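Local coordinates for putative uncharacterized protein (Pseudomonas phage 201phi2-1, PDB 3R4V) that is a phage tubulin-like protein, modelled here as a single chain with guanosine-5'-diphosphate bound in its nucleotide-binding half, at residues 7-10 with 16-19; 20-25 with 39-44; 29-34 with 72-77; 149-154 with 169-174. One frame throughout, in Å; residues are numbered along the deposited sequence.

Contact 1 of 4, residues 7-10 with 16-19; sequences LIFA and NVAT. With GDP (guanosine-5'-diphosphate), chain B.
The first beta-alpha-beta unit of the tubulin-like nucleotide-binding domain, strand 6-10, helix 11-18 and strand 28-32, folds back on itself here, and the aromatic ring of Phe-9 does the work on the strand side. Ala-18 sets its methyl over one face of that ring: CB stands 4.0 Å from the ring centroid, 16° off the normal, a CH-pi contact displaced toward the CG-CD2 rim. Val-17 comes in next to it, its CG1 lying 3.7 Å from Phe-9 CE1 and approaching obliquely, with the two side chains crossing at about a right angle. CG1 of Val-17 gets there because it stands anti to the backbone N (chi1 174°). All three residues are buried, and Cys-30 and Leu-21 also pack against Phe-9.

One residue earlier the same helix turns to the nucleotide. Asn-16 belongs to the GDP pocket, and its OD1 accepts from Asn-37 ND2, which helps fix which way round the amide lies. The helix therefore packs on the sheet with Val-17 and Ala-18 and hydrogen-bonds the guanine with Asn-16. Asn-165, from helix 161-178, touches Asn-16 and Val-17 and also bonds to GDP. The amide meets the guanine almost perfectly straight: Asn-16 ND2 donates to GDP O6 over 2.8 Å, with an N-H...O angle of 176°.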
# COMPACT_ATOMS: atom_id res chain seq x y z
N LEU A 7 -3.35 -12.19 1.61
CA LEU A 7 -2.58 -11.00 1.98
C LEU A 7 -1.19 -11.06 1.37
O LEU A 7 -0.46 -12.04 1.55
CB LEU A 7 -2.48 -10.87 3.50
CG LEU A 7 -3.81 -10.71 4.23
CD1 LEU A 7 -4.36 -12.09 4.60
CD2 LEU A 7 -3.62 -9.88 5.47
N ILE A 8 -0.82 -10.00 0.67
CA ILE A 8 0.44 -9.96 -0.05
C ILE A 8 1.31 -8.81 0.46
O ILE A 8 0.85 -7.68 0.55
CB ILE A 8 0.17 -9.75 -1.54
CG1 ILE A 8 -0.65 -10.93 -2.08
CG2 ILE A 8 1.48 -9.58 -2.30
CD1 ILE A 8 -1.40 -10.62 -3.35
N PHE A 9 2.57 -9.12 0.80
CA PHE A 9 3.51 -8.14 1.34
C PHE A 9 4.76 -8.13 0.50
O PHE A 9 5.26 -9.19 0.10
CB PHE A 9 3.90 -8.49 2.78
CG PHE A 9 2.75 -8.46 3.73
CD1 PHE A 9 2.43 -7.29 4.40
CD2 PHE A 9 1.95 -9.57 3.89
CE1 PHE A 9 1.34 -7.23 5.25
CE2 PHE A 9 0.86 -9.52 4.74
CZ PHE A 9 0.55 -8.35 5.42
N ALA A 10 5.30 -6.94 0.24
CA ALA A 10 6.45 -6.81 -0.64
C ALA A 10 7.48 -5.85 -0.09
O ALA A 10 7.14 -4.82 0.49
CB ALA A 10 6.01 -6.36 -2.01
N ASN A 16 8.26 -6.48 7.25
CA ASN A 16 8.19 -6.04 8.64
C ASN A 16 6.74 -6.02 9.13
O ASN A 16 6.46 -6.46 10.23
CB ASN A 16 8.85 -4.67 8.82
CG ASN A 16 10.36 -4.68 8.56
OD1 ASN A 16 10.99 -5.75 8.47
ND2 ASN A 16 10.94 -3.50 8.48
N VAL A 17 5.82 -5.52 8.30
CA VAL A 17 4.41 -5.52 8.68
C VAL A 17 3.89 -6.95 8.81
O VAL A 17 3.12 -7.26 9.72
CB VAL A 17 3.54 -4.71 7.71
CG1 VAL A 17 2.07 -4.86 8.06
CG2 VAL A 17 3.94 -3.25 7.76
N ALA A 18 4.31 -7.82 7.89
CA ALA A 18 3.91 -9.24 7.94
C ALA A 18 4.19 -9.92 9.29
O ALA A 18 3.41 -10.76 9.75
CB ALA A 18 4.56 -10.01 6.80
N THR A 19 5.31 -9.57 9.93
CA THR A 19 5.67 -10.22 11.20
C THR A 19 4.55 -10.06 12.24
O THR A 19 4.44 -10.85 13.17
CB THR A 19 7.00 -9.69 11.78
OG1 THR A 19 6.84 -8.33 12.21
CG2 THR A 19 8.12 -9.78 10.75
PB GDP B . 12.48 -2.10 -0.14
O1B GDP B . 12.88 -3.39 0.53
O2B GDP B . 11.07 -2.25 -0.64
O3B GDP B . 13.44 -1.77 -1.28
O3A GDP B . 12.59 -0.89 0.90
PA GDP B . 12.02 -0.88 2.41
O1A GDP B . 12.77 -1.82 3.33
O2A GDP B . 10.54 -1.13 2.42
O5' GDP B . 12.37 0.61 2.80
C5' GDP B . 11.90 1.73 2.02
C4' GDP B . 11.77 2.97 2.90
O4' GDP B . 10.66 2.81 3.80
C3' GDP B . 12.98 3.20 3.80
O3' GDP B . 13.92 4.06 3.17
C2' GDP B . 12.37 3.86 5.02
O2' GDP B . 12.20 5.26 4.79
C1' GDP B . 10.98 3.28 5.12
N9 GDP B . 10.91 2.07 5.96
C8 GDP B . 11.82 1.06 6.05
N7 GDP B . 11.39 0.10 6.90
C5 GDP B . 10.17 0.46 7.35
C6 GDP B . 9.14 -0.10 8.26
O6 GDP B . 9.32 -1.19 8.82
N1 GDP B . 8.01 0.61 8.45
C2 GDP B . 7.80 1.80 7.84
N2 GDP B . 6.64 2.47 8.06
N3 GDP B . 8.69 2.37 7.00
C4 GDP B . 9.86 1.75 6.72

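Contact 2 of 4, residues 20-25 with 39-44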
# COMPACT_ATOMS: atom_id res chain seq x y z
N LYS A 20 3.73 -9.04 12.06
CA LYS A 20 2.69 -8.75 13.03
C LYS A 20 1.40 -9.49 12.70
O LYS A 20 0.44 -9.47 13.47
CB LYS A 20 2.46 -7.24 13.11
CG LYS A 20 3.74 -6.50 13.45
CD LYS A 20 3.52 -5.02 13.63
CE LYS A 20 4.78 -4.39 14.20
NZ LYS A 20 5.21 -5.09 15.44
N LEU A 21 1.41 -10.16 11.56
CA LEU A 21 0.23 -10.86 11.07
C LEU A 21 0.47 -12.35 10.83
O LEU A 21 -0.30 -13.00 10.11
CB LEU A 21 -0.27 -10.19 9.79
CG LEU A 21 -0.68 -8.72 9.96
CD1 LEU A 21 -0.79 -7.97 8.63
CD2 LEU A 21 -2.00 -8.64 10.73
N VAL A 22 1.51 -12.91 11.44
CA VAL A 22 1.87 -14.30 11.19
C VAL A 22 0.79 -15.28 11.65
O VAL A 22 0.73 -16.42 11.20
CB VAL A 22 3.23 -14.69 11.82
CG1 VAL A 22 4.37 -13.98 11.09
CG2 VAL A 22 3.25 -14.38 13.31
N ASP A 23 -0.08 -14.82 12.55
CA ASP A 23 -1.17 -15.67 13.01
C ASP A 23 -2.14 -16.00 11.88
O ASP A 23 -2.94 -16.92 12.01
CB ASP A 23 -1.90 -15.00 14.18
CG ASP A 23 -2.39 -13.61 13.84
OD1 ASP A 23 -1.56 -12.67 13.84
OD2 ASP A 23 -3.59 -13.46 13.55
N LEU A 24 -2.06 -15.25 10.78
CA LEU A 24 -2.92 -15.51 9.62
C LEU A 24 -2.34 -16.59 8.71
O LEU A 24 -3.01 -17.04 7.77
CB LEU A 24 -3.16 -14.22 8.83
CG LEU A 24 -3.90 -13.12 9.61
CD1 LEU A 24 -4.16 -11.90 8.72
CD2 LEU A 24 -5.19 -13.67 10.21
N GLY A 25 -1.10 -16.98 8.97
CA GLY A 25 -0.52 -18.15 8.34
C GLY A 25 -0.56 -18.26 6.83
O GLY A 25 -0.06 -17.40 6.10
N VAL A 39 12.80 -12.91 9.09
CA VAL A 39 13.08 -13.34 10.46
C VAL A 39 12.39 -14.67 10.77
O VAL A 39 11.59 -15.16 9.98
CB VAL A 39 12.69 -12.27 11.51
CG1 VAL A 39 13.52 -11.01 11.31
CG2 VAL A 39 11.20 -11.93 11.43
N ASP A 40 12.69 -15.23 11.94
CA ASP A 40 12.19 -16.55 12.31
C ASP A 40 10.67 -16.71 12.21
O ASP A 40 10.19 -17.74 11.75
CB ASP A 40 12.67 -16.94 13.71
CG ASP A 40 14.02 -17.64 13.70
OD1 ASP A 40 14.86 -17.32 12.83
OD2 ASP A 40 14.24 -18.51 14.57
N VAL A 41 9.93 -15.69 12.65
CA VAL A 41 8.46 -15.78 12.66
C VAL A 41 7.85 -15.98 11.28
O VAL A 41 6.71 -16.43 11.15
CB VAL A 41 7.79 -14.55 13.33
CG1 VAL A 41 8.12 -14.50 14.82
CG2 VAL A 41 8.19 -13.26 12.62
N HIS A 42 8.61 -15.64 10.24
CA HIS A 42 8.14 -15.76 8.87
C HIS A 42 7.95 -17.21 8.43
O HIS A 42 7.29 -17.48 7.43
CB HIS A 42 9.10 -15.05 7.92
CG HIS A 42 8.91 -13.56 7.88
ND1 HIS A 42 9.93 -12.67 8.13
CD2 HIS A 42 7.82 -12.81 7.59
CE1 HIS A 42 9.48 -11.44 8.00
NE2 HIS A 42 8.20 -11.49 7.68
N ARG A 43 8.54 -18.15 9.17
CA ARG A 43 8.35 -19.56 8.88
C ARG A 43 6.87 -19.91 8.86
O ARG A 43 6.46 -20.86 8.19
CB ARG A 43 9.09 -20.41 9.91
CG ARG A 43 10.59 -20.15 9.95
CD ARG A 43 11.26 -20.96 11.05
NE ARG A 43 11.07 -22.39 10.87
CZ ARG A 43 10.12 -23.10 11.47
NH1 ARG A 43 9.27 -22.51 12.30
NH2 ARG A 43 10.03 -24.41 11.24
N SER A 44 6.07 -19.13 9.58
CA SER A 44 4.63 -19.37 9.71
C SER A 44 3.82 -18.93 8.48
O SER A 44 2.62 -19.17 8.40
CB SER A 44 4.08 -18.68 10.96
OG SER A 44 4.68 -19.20 12.14
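With chi1 at -69°, Val-22 holds CG1 anti to its own carbonyl carbon and sends that methyl across to the backbone of Val-41, where CG1 lies 3.4 Å from Val-41 O. Val-41 CB sits 4.1 Å from the same methyl, Val-22 CG1, so one branch of Val-22 meets both the carbonyl and the side chain of Val-41. Both partners contain a short 3-10 segment, in the loops that flank strand 28-32 of the tubulin-like nucleotide-binding domain: 20-25 leads into that strand, and 39-44 follows it on the way to strand 46-49.

Further along, Ser-44 brings its CB up beside Val-22, close to both the CB and the carbonyl oxygen of that residue. The turns draw closest at their ends, Gly-25 against Ser-44. Contact between them is by van der Waals touch and one CA-H...O approach, at the surface of the domain.

Each turn is braced separately. In 20-25, Leu-24 N and Gly-25 N bond back to Leu-21 O and Val-22 O. In 39-44, Val-39 N donates to His-42 ND1 over 3.0 Å, straight (176°) and in the plane of the imidazole. NE2 of the same ring is bonded to Met-15 O, so the ring is held at both nitrogens and ties the turn to helix 11-18. Where the backbones converge, Gly-25 CA lies 3.3 Å from Ser-44 O, with 143° at the hydrogen.

Contact 3 of 4, residues 29-34 with 72-77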
# COMPACT_ATOMS: atom_id res chain seq x y z
N HIS A 29 1.30 -14.02 2.08
CA HIS A 29 2.31 -14.27 1.06
C HIS A 29 3.27 -13.10 0.99
O HIS A 29 2.86 -11.97 0.71
CB HIS A 29 1.64 -14.46 -0.30
CG HIS A 29 0.70 -15.63 -0.34
ND1 HIS A 29 1.01 -16.81 -0.99
CD2 HIS A 29 -0.53 -15.80 0.19
CE1 HIS A 29 0.01 -17.66 -0.85
NE2 HIS A 29 -0.94 -17.07 -0.14
N CYS A 30 4.55 -13.37 1.23
CA CYS A 30 5.57 -12.32 1.25
C CYS A 30 6.54 -12.45 0.09
O CYS A 30 6.91 -13.56 -0.28
CB CYS A 30 6.37 -12.36 2.55
SG CYS A 30 5.37 -12.14 4.03
N PHE A 31 6.96 -11.32 -0.46
CA PHE A 31 7.90 -11.29 -1.57
C PHE A 31 8.98 -10.23 -1.35
O PHE A 31 8.69 -9.14 -0.87
CB PHE A 31 7.17 -11.01 -2.89
CG PHE A 31 6.07 -11.98 -3.17
CD1 PHE A 31 4.77 -11.74 -2.75
CD2 PHE A 31 6.33 -13.17 -3.83
CE1 PHE A 31 3.76 -12.65 -2.98
CE2 PHE A 31 5.33 -14.09 -4.07
CZ PHE A 31 4.03 -13.83 -3.65
N ASP A 32 10.22 -10.57 -1.70
CA ASP A 32 11.32 -9.62 -1.64
C ASP A 32 12.41 -10.07 -2.60
O ASP A 32 12.33 -11.14 -3.20
CB ASP A 32 11.88 -9.52 -0.21
CG ASP A 32 12.43 -8.13 0.11
OD1 ASP A 32 12.65 -7.84 1.31
OD2 ASP A 32 12.64 -7.31 -0.82
N THR A 33 13.44 -9.24 -2.73
CA THR A 33 14.53 -9.48 -3.66
C THR A 33 15.75 -10.07 -2.96
O THR A 33 16.70 -10.53 -3.61
CB THR A 33 14.92 -8.18 -4.36
OG1 THR A 33 15.13 -7.16 -3.38
CG2 THR A 33 13.80 -7.74 -5.30
N CYS A 34 15.73 -10.03 -1.63
CA CYS A 34 16.76 -10.70 -0.84
C CYS A 34 16.17 -11.08 0.51
O CYS A 34 14.95 -11.05 0.67
CB CYS A 34 18.01 -9.83 -0.67
SG CYS A 34 19.50 -10.74 -0.18
N PRO A 72 5.24 -13.76 -13.45
CA PRO A 72 4.32 -14.88 -13.68
C PRO A 72 4.59 -16.03 -12.70
O PRO A 72 3.64 -16.63 -12.18
CB PRO A 72 4.64 -15.32 -15.11
CG PRO A 72 5.22 -14.09 -15.75
CD PRO A 72 6.01 -13.43 -14.66
N ALA A 73 5.86 -16.32 -12.44
CA ALA A 73 6.22 -17.34 -11.47
C ALA A 73 5.73 -16.99 -10.06
O ALA A 73 5.28 -17.87 -9.33
CB ALA A 73 7.72 -17.59 -11.47
N LEU A 74 5.82 -15.71 -9.69
CA LEU A 74 5.33 -15.29 -8.37
C LEU A 74 3.82 -15.45 -8.28
O LEU A 74 3.30 -15.85 -7.24
CB LEU A 74 5.73 -13.85 -8.04
CG LEU A 74 7.23 -13.55 -8.02
CD1 LEU A 74 7.51 -12.17 -7.43
CD2 LEU A 74 7.99 -14.63 -7.26
N MET A 75 3.12 -15.13 -9.36
CA MET A 75 1.66 -15.15 -9.37
C MET A 75 1.11 -16.57 -9.22
O MET A 75 0.04 -16.76 -8.66
CB MET A 75 1.10 -14.48 -10.62
CG MET A 75 1.40 -12.96 -10.74
SD MET A 75 1.01 -12.02 -9.24
CE MET A 75 -0.72 -12.42 -9.03
N ASP A 76 1.85 -17.56 -9.71
CA ASP A 76 1.42 -18.95 -9.58
C ASP A 76 1.38 -19.41 -8.13
O ASP A 76 0.68 -20.36 -7.79
CB ASP A 76 2.29 -19.89 -10.41
CG ASP A 76 1.88 -19.91 -11.87
OD1 ASP A 76 0.68 -19.71 -12.16
OD2 ASP A 76 2.76 -20.14 -12.74
N THR A 77 2.14 -18.74 -7.27
CA THR A 77 2.13 -19.09 -5.85
C THR A 77 1.03 -18.36 -5.09
O THR A 77 0.86 -18.57 -3.89
CB THR A 77 3.49 -18.79 -5.17
OG1 THR A 77 3.60 -17.38 -4.94
CG2 THR A 77 4.66 -19.28 -6.04
O HOH W 1 3.57 -17.00 -2.19
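Phe-31 slides its ring past Leu-74, the two side chains running in opposite directions. The CD1 methyl of Leu-74 comes 3.9 Å from Phe-31 CD2, obliquely, and Leu-74 CB lies alongside CE2. At the far rim Thr-77 OG1 sits at the ring edge, in its plane, 3.8 Å from Phe-31 CZ. That hydroxyl is turned back onto the last turn of the helix before it: with chi1 at 77°, OG1 stands between the backbone N and the carbonyl carbon and donates to Leu-74 O over 2.8 Å. Thr-77 N donates to the same oxygen, so two donors share it at the end of helix 71-76.

The contact lays this helix on strand 28-32, in the parallel part of the mixed sheet, within the nucleotide-binding half of the tubulin-like fold. Strand 46-49 and helix 95-108 close in around it: Thr-48 touches both Phe-31 and Leu-74, and Ile-102 also packs on Phe-31.

His-29 extends the contact through water. Water 1 lies in the imidazole plane, 2.8 Å from His-29 ND1, and donates to Thr-77 OG1, which thus accepts from the water while giving its own proton to Leu-74 O. His-29 CE1 meets Thr-77 O at 3.3 Å.

Contact 4 of 4, residues 149-154 with 169-174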
# COMPACT_ATOMS: atom_id res chain seq x y z
N VAL A 149 -7.15 1.31 -4.96
CA VAL A 149 -7.62 1.88 -3.70
C VAL A 149 -6.57 1.61 -2.66
O VAL A 149 -6.25 0.47 -2.39
CB VAL A 149 -8.95 1.20 -3.29
CG1 VAL A 149 -9.42 1.67 -1.95
CG2 VAL A 149 -10.02 1.47 -4.36
N VAL A 150 -6.03 2.68 -2.07
CA VAL A 150 -4.93 2.53 -1.13
C VAL A 150 -5.17 3.30 0.15
O VAL A 150 -5.72 4.39 0.16
CB VAL A 150 -3.59 2.99 -1.75
CG1 VAL A 150 -3.41 2.40 -3.16
CG2 VAL A 150 -3.49 4.49 -1.78
N ASN A 151 -4.76 2.69 1.26
CA ASN A 151 -4.68 3.39 2.52
C ASN A 151 -3.25 3.89 2.60
O ASN A 151 -2.30 3.08 2.63
CB ASN A 151 -4.96 2.42 3.66
CG ASN A 151 -4.97 3.09 5.02
OD1 ASN A 151 -3.99 3.01 5.77
ND2 ASN A 151 -6.06 3.77 5.34
N TYR A 152 -3.10 5.20 2.58
CA TYR A 152 -1.79 5.84 2.51
C TYR A 152 -1.34 6.23 3.90
O TYR A 152 -2.07 6.88 4.63
CB TYR A 152 -1.85 7.08 1.62
CG TYR A 152 -0.58 7.90 1.67
CD1 TYR A 152 0.56 7.50 0.96
CD2 TYR A 152 -0.50 9.06 2.44
CE1 TYR A 152 1.73 8.25 1.00
CE2 TYR A 152 0.67 9.82 2.48
CZ TYR A 152 1.79 9.40 1.77
OH TYR A 152 2.94 10.15 1.81
N VAL A 153 -0.13 5.81 4.29
CA VAL A 153 0.37 6.08 5.63
C VAL A 153 1.75 6.71 5.50
O VAL A 153 2.72 6.04 5.12
CB VAL A 153 0.48 4.78 6.45
CG1 VAL A 153 1.03 5.08 7.83
CG2 VAL A 153 -0.89 4.10 6.56
N PRO A 154 1.84 8.02 5.79
CA PRO A 154 3.12 8.71 5.70
C PRO A 154 3.95 8.45 6.94
O PRO A 154 3.39 8.46 8.03
CB PRO A 154 2.71 10.19 5.68
CG PRO A 154 1.42 10.23 6.44
CD PRO A 154 0.73 8.93 6.12
N ALA A 169 -0.91 -2.84 10.66
CA ALA A 169 -1.41 -4.19 10.93
C ALA A 169 -2.82 -4.15 11.52
O ALA A 169 -3.65 -5.00 11.19
CB ALA A 169 -0.47 -4.94 11.87
N GLU A 170 -3.10 -3.18 12.37
CA GLU A 170 -4.43 -3.09 12.98
C GLU A 170 -5.50 -2.72 11.96
O GLU A 170 -6.64 -3.17 12.05
CB GLU A 170 -4.45 -2.13 14.17
CG GLU A 170 -3.81 -2.70 15.43
CD GLU A 170 -4.58 -3.89 16.00
OE1 GLU A 170 -5.83 -3.90 15.89
OE2 GLU A 170 -3.94 -4.81 16.54
N LYS A 171 -5.12 -1.90 10.98
CA LYS A 171 -6.04 -1.58 9.89
C LYS A 171 -6.27 -2.78 8.98
O LYS A 171 -7.39 -3.02 8.53
CB LYS A 171 -5.52 -0.40 9.06
CG LYS A 171 -5.56 0.94 9.77
CD LYS A 171 -4.79 1.95 8.92
CE LYS A 171 -4.93 3.38 9.40
NZ LYS A 171 -4.16 4.28 8.47
N ILE A 172 -5.20 -3.53 8.70
CA ILE A 172 -5.32 -4.72 7.88
C ILE A 172 -6.29 -5.71 8.51
O ILE A 172 -7.11 -6.31 7.83
CB ILE A 172 -3.96 -5.38 7.63
CG1 ILE A 172 -3.13 -4.47 6.72
CG2 ILE A 172 -4.15 -6.74 6.97
CD1 ILE A 172 -1.75 -5.00 6.40
N ARG A 173 -6.18 -5.90 9.82
CA ARG A 173 -7.13 -6.75 10.54
C ARG A 173 -8.58 -6.30 10.39
O ARG A 173 -9.49 -7.14 10.35
CB ARG A 173 -6.76 -6.81 12.02
CG ARG A 173 -5.40 -7.42 12.26
CD ARG A 173 -5.25 -7.83 13.71
NE ARG A 173 -3.94 -8.41 13.97
CZ ARG A 173 -3.63 -9.69 13.78
NH1 ARG A 173 -4.53 -10.55 13.30
NH2 ARG A 173 -2.40 -10.11 14.05
N LYS A 174 -8.82 -4.99 10.35
CA LYS A 174 -10.19 -4.52 10.15
C LYS A 174 -10.67 -4.91 8.75
O LYS A 174 -11.83 -5.26 8.57
CB LYS A 174 -10.33 -3.01 10.39
CG LYS A 174 -10.16 -2.57 11.84
CD LYS A 174 -10.26 -1.06 11.96
CE LYS A 174 -10.44 -0.60 13.41
NZ LYS A 174 -9.35 -1.04 14.31
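Lys-171 NZ is gripped by two partners: it donates to Asn-151 OD1 at 3.0 Å and forms a salt bridge with Glu-167 OE1, one turn earlier on its own helix. The bond to the amide lies in the carbonyl plane, on a lone pair, with a C=O...N angle of 118°. Lysine and asparagine side chains cross at about a right angle, so the aliphatic part of the lysine also passes the amide oxygen, Lys-171 CD lying 3.4 Å from Asn-151 OD1. The lysine chain is fully extended beyond CG, which carries the ammonium from the helix across to the strand. Asn-151 reaches to meet it with CG anti to the backbone N (chi1 -177°), and its ND2 donates to Leu-211 O, so both ends of the buried amide are engaged and its flip is set. Val-153, two residues on and on the same face of the sheet, meets the lysine tip to tip, CG2 being 3.8 Å from Lys-171 NZ.

In the tubulin-like fold this joins helix 161-178 to strand 148-154. Strand 113-119 lies on one side of that strand, with Phe-116 touching both Asn-151 and Lys-171, and strand 208-214 on the other, with Ile-213 against the lysine.

Overall arrangement
From the N terminus, contact 1 folds helix 11-18 back onto strand 6-10, which directly precedes it. Contact 2 then joins the loops before and after strand 28-32, and contact 3 starts on that strand and reaches on to helix 71-76; the segments of contacts 2 and 3 alternate, so their loops cross. Contact 4 comes last, closing strand 148-154 onto helix 161-178. Contacts 1, 3 and 4 all lean on one sheet, with strands 6-10 and 28-32 adjacent in it. Helix 161-178 ties contact 4 back to the start: Ile-172 packs on Leu-7 and Phe-9, and Arg-173 forms a salt bridge with Asp-23 of contact 2. Contacts 3 and 4 do not touch.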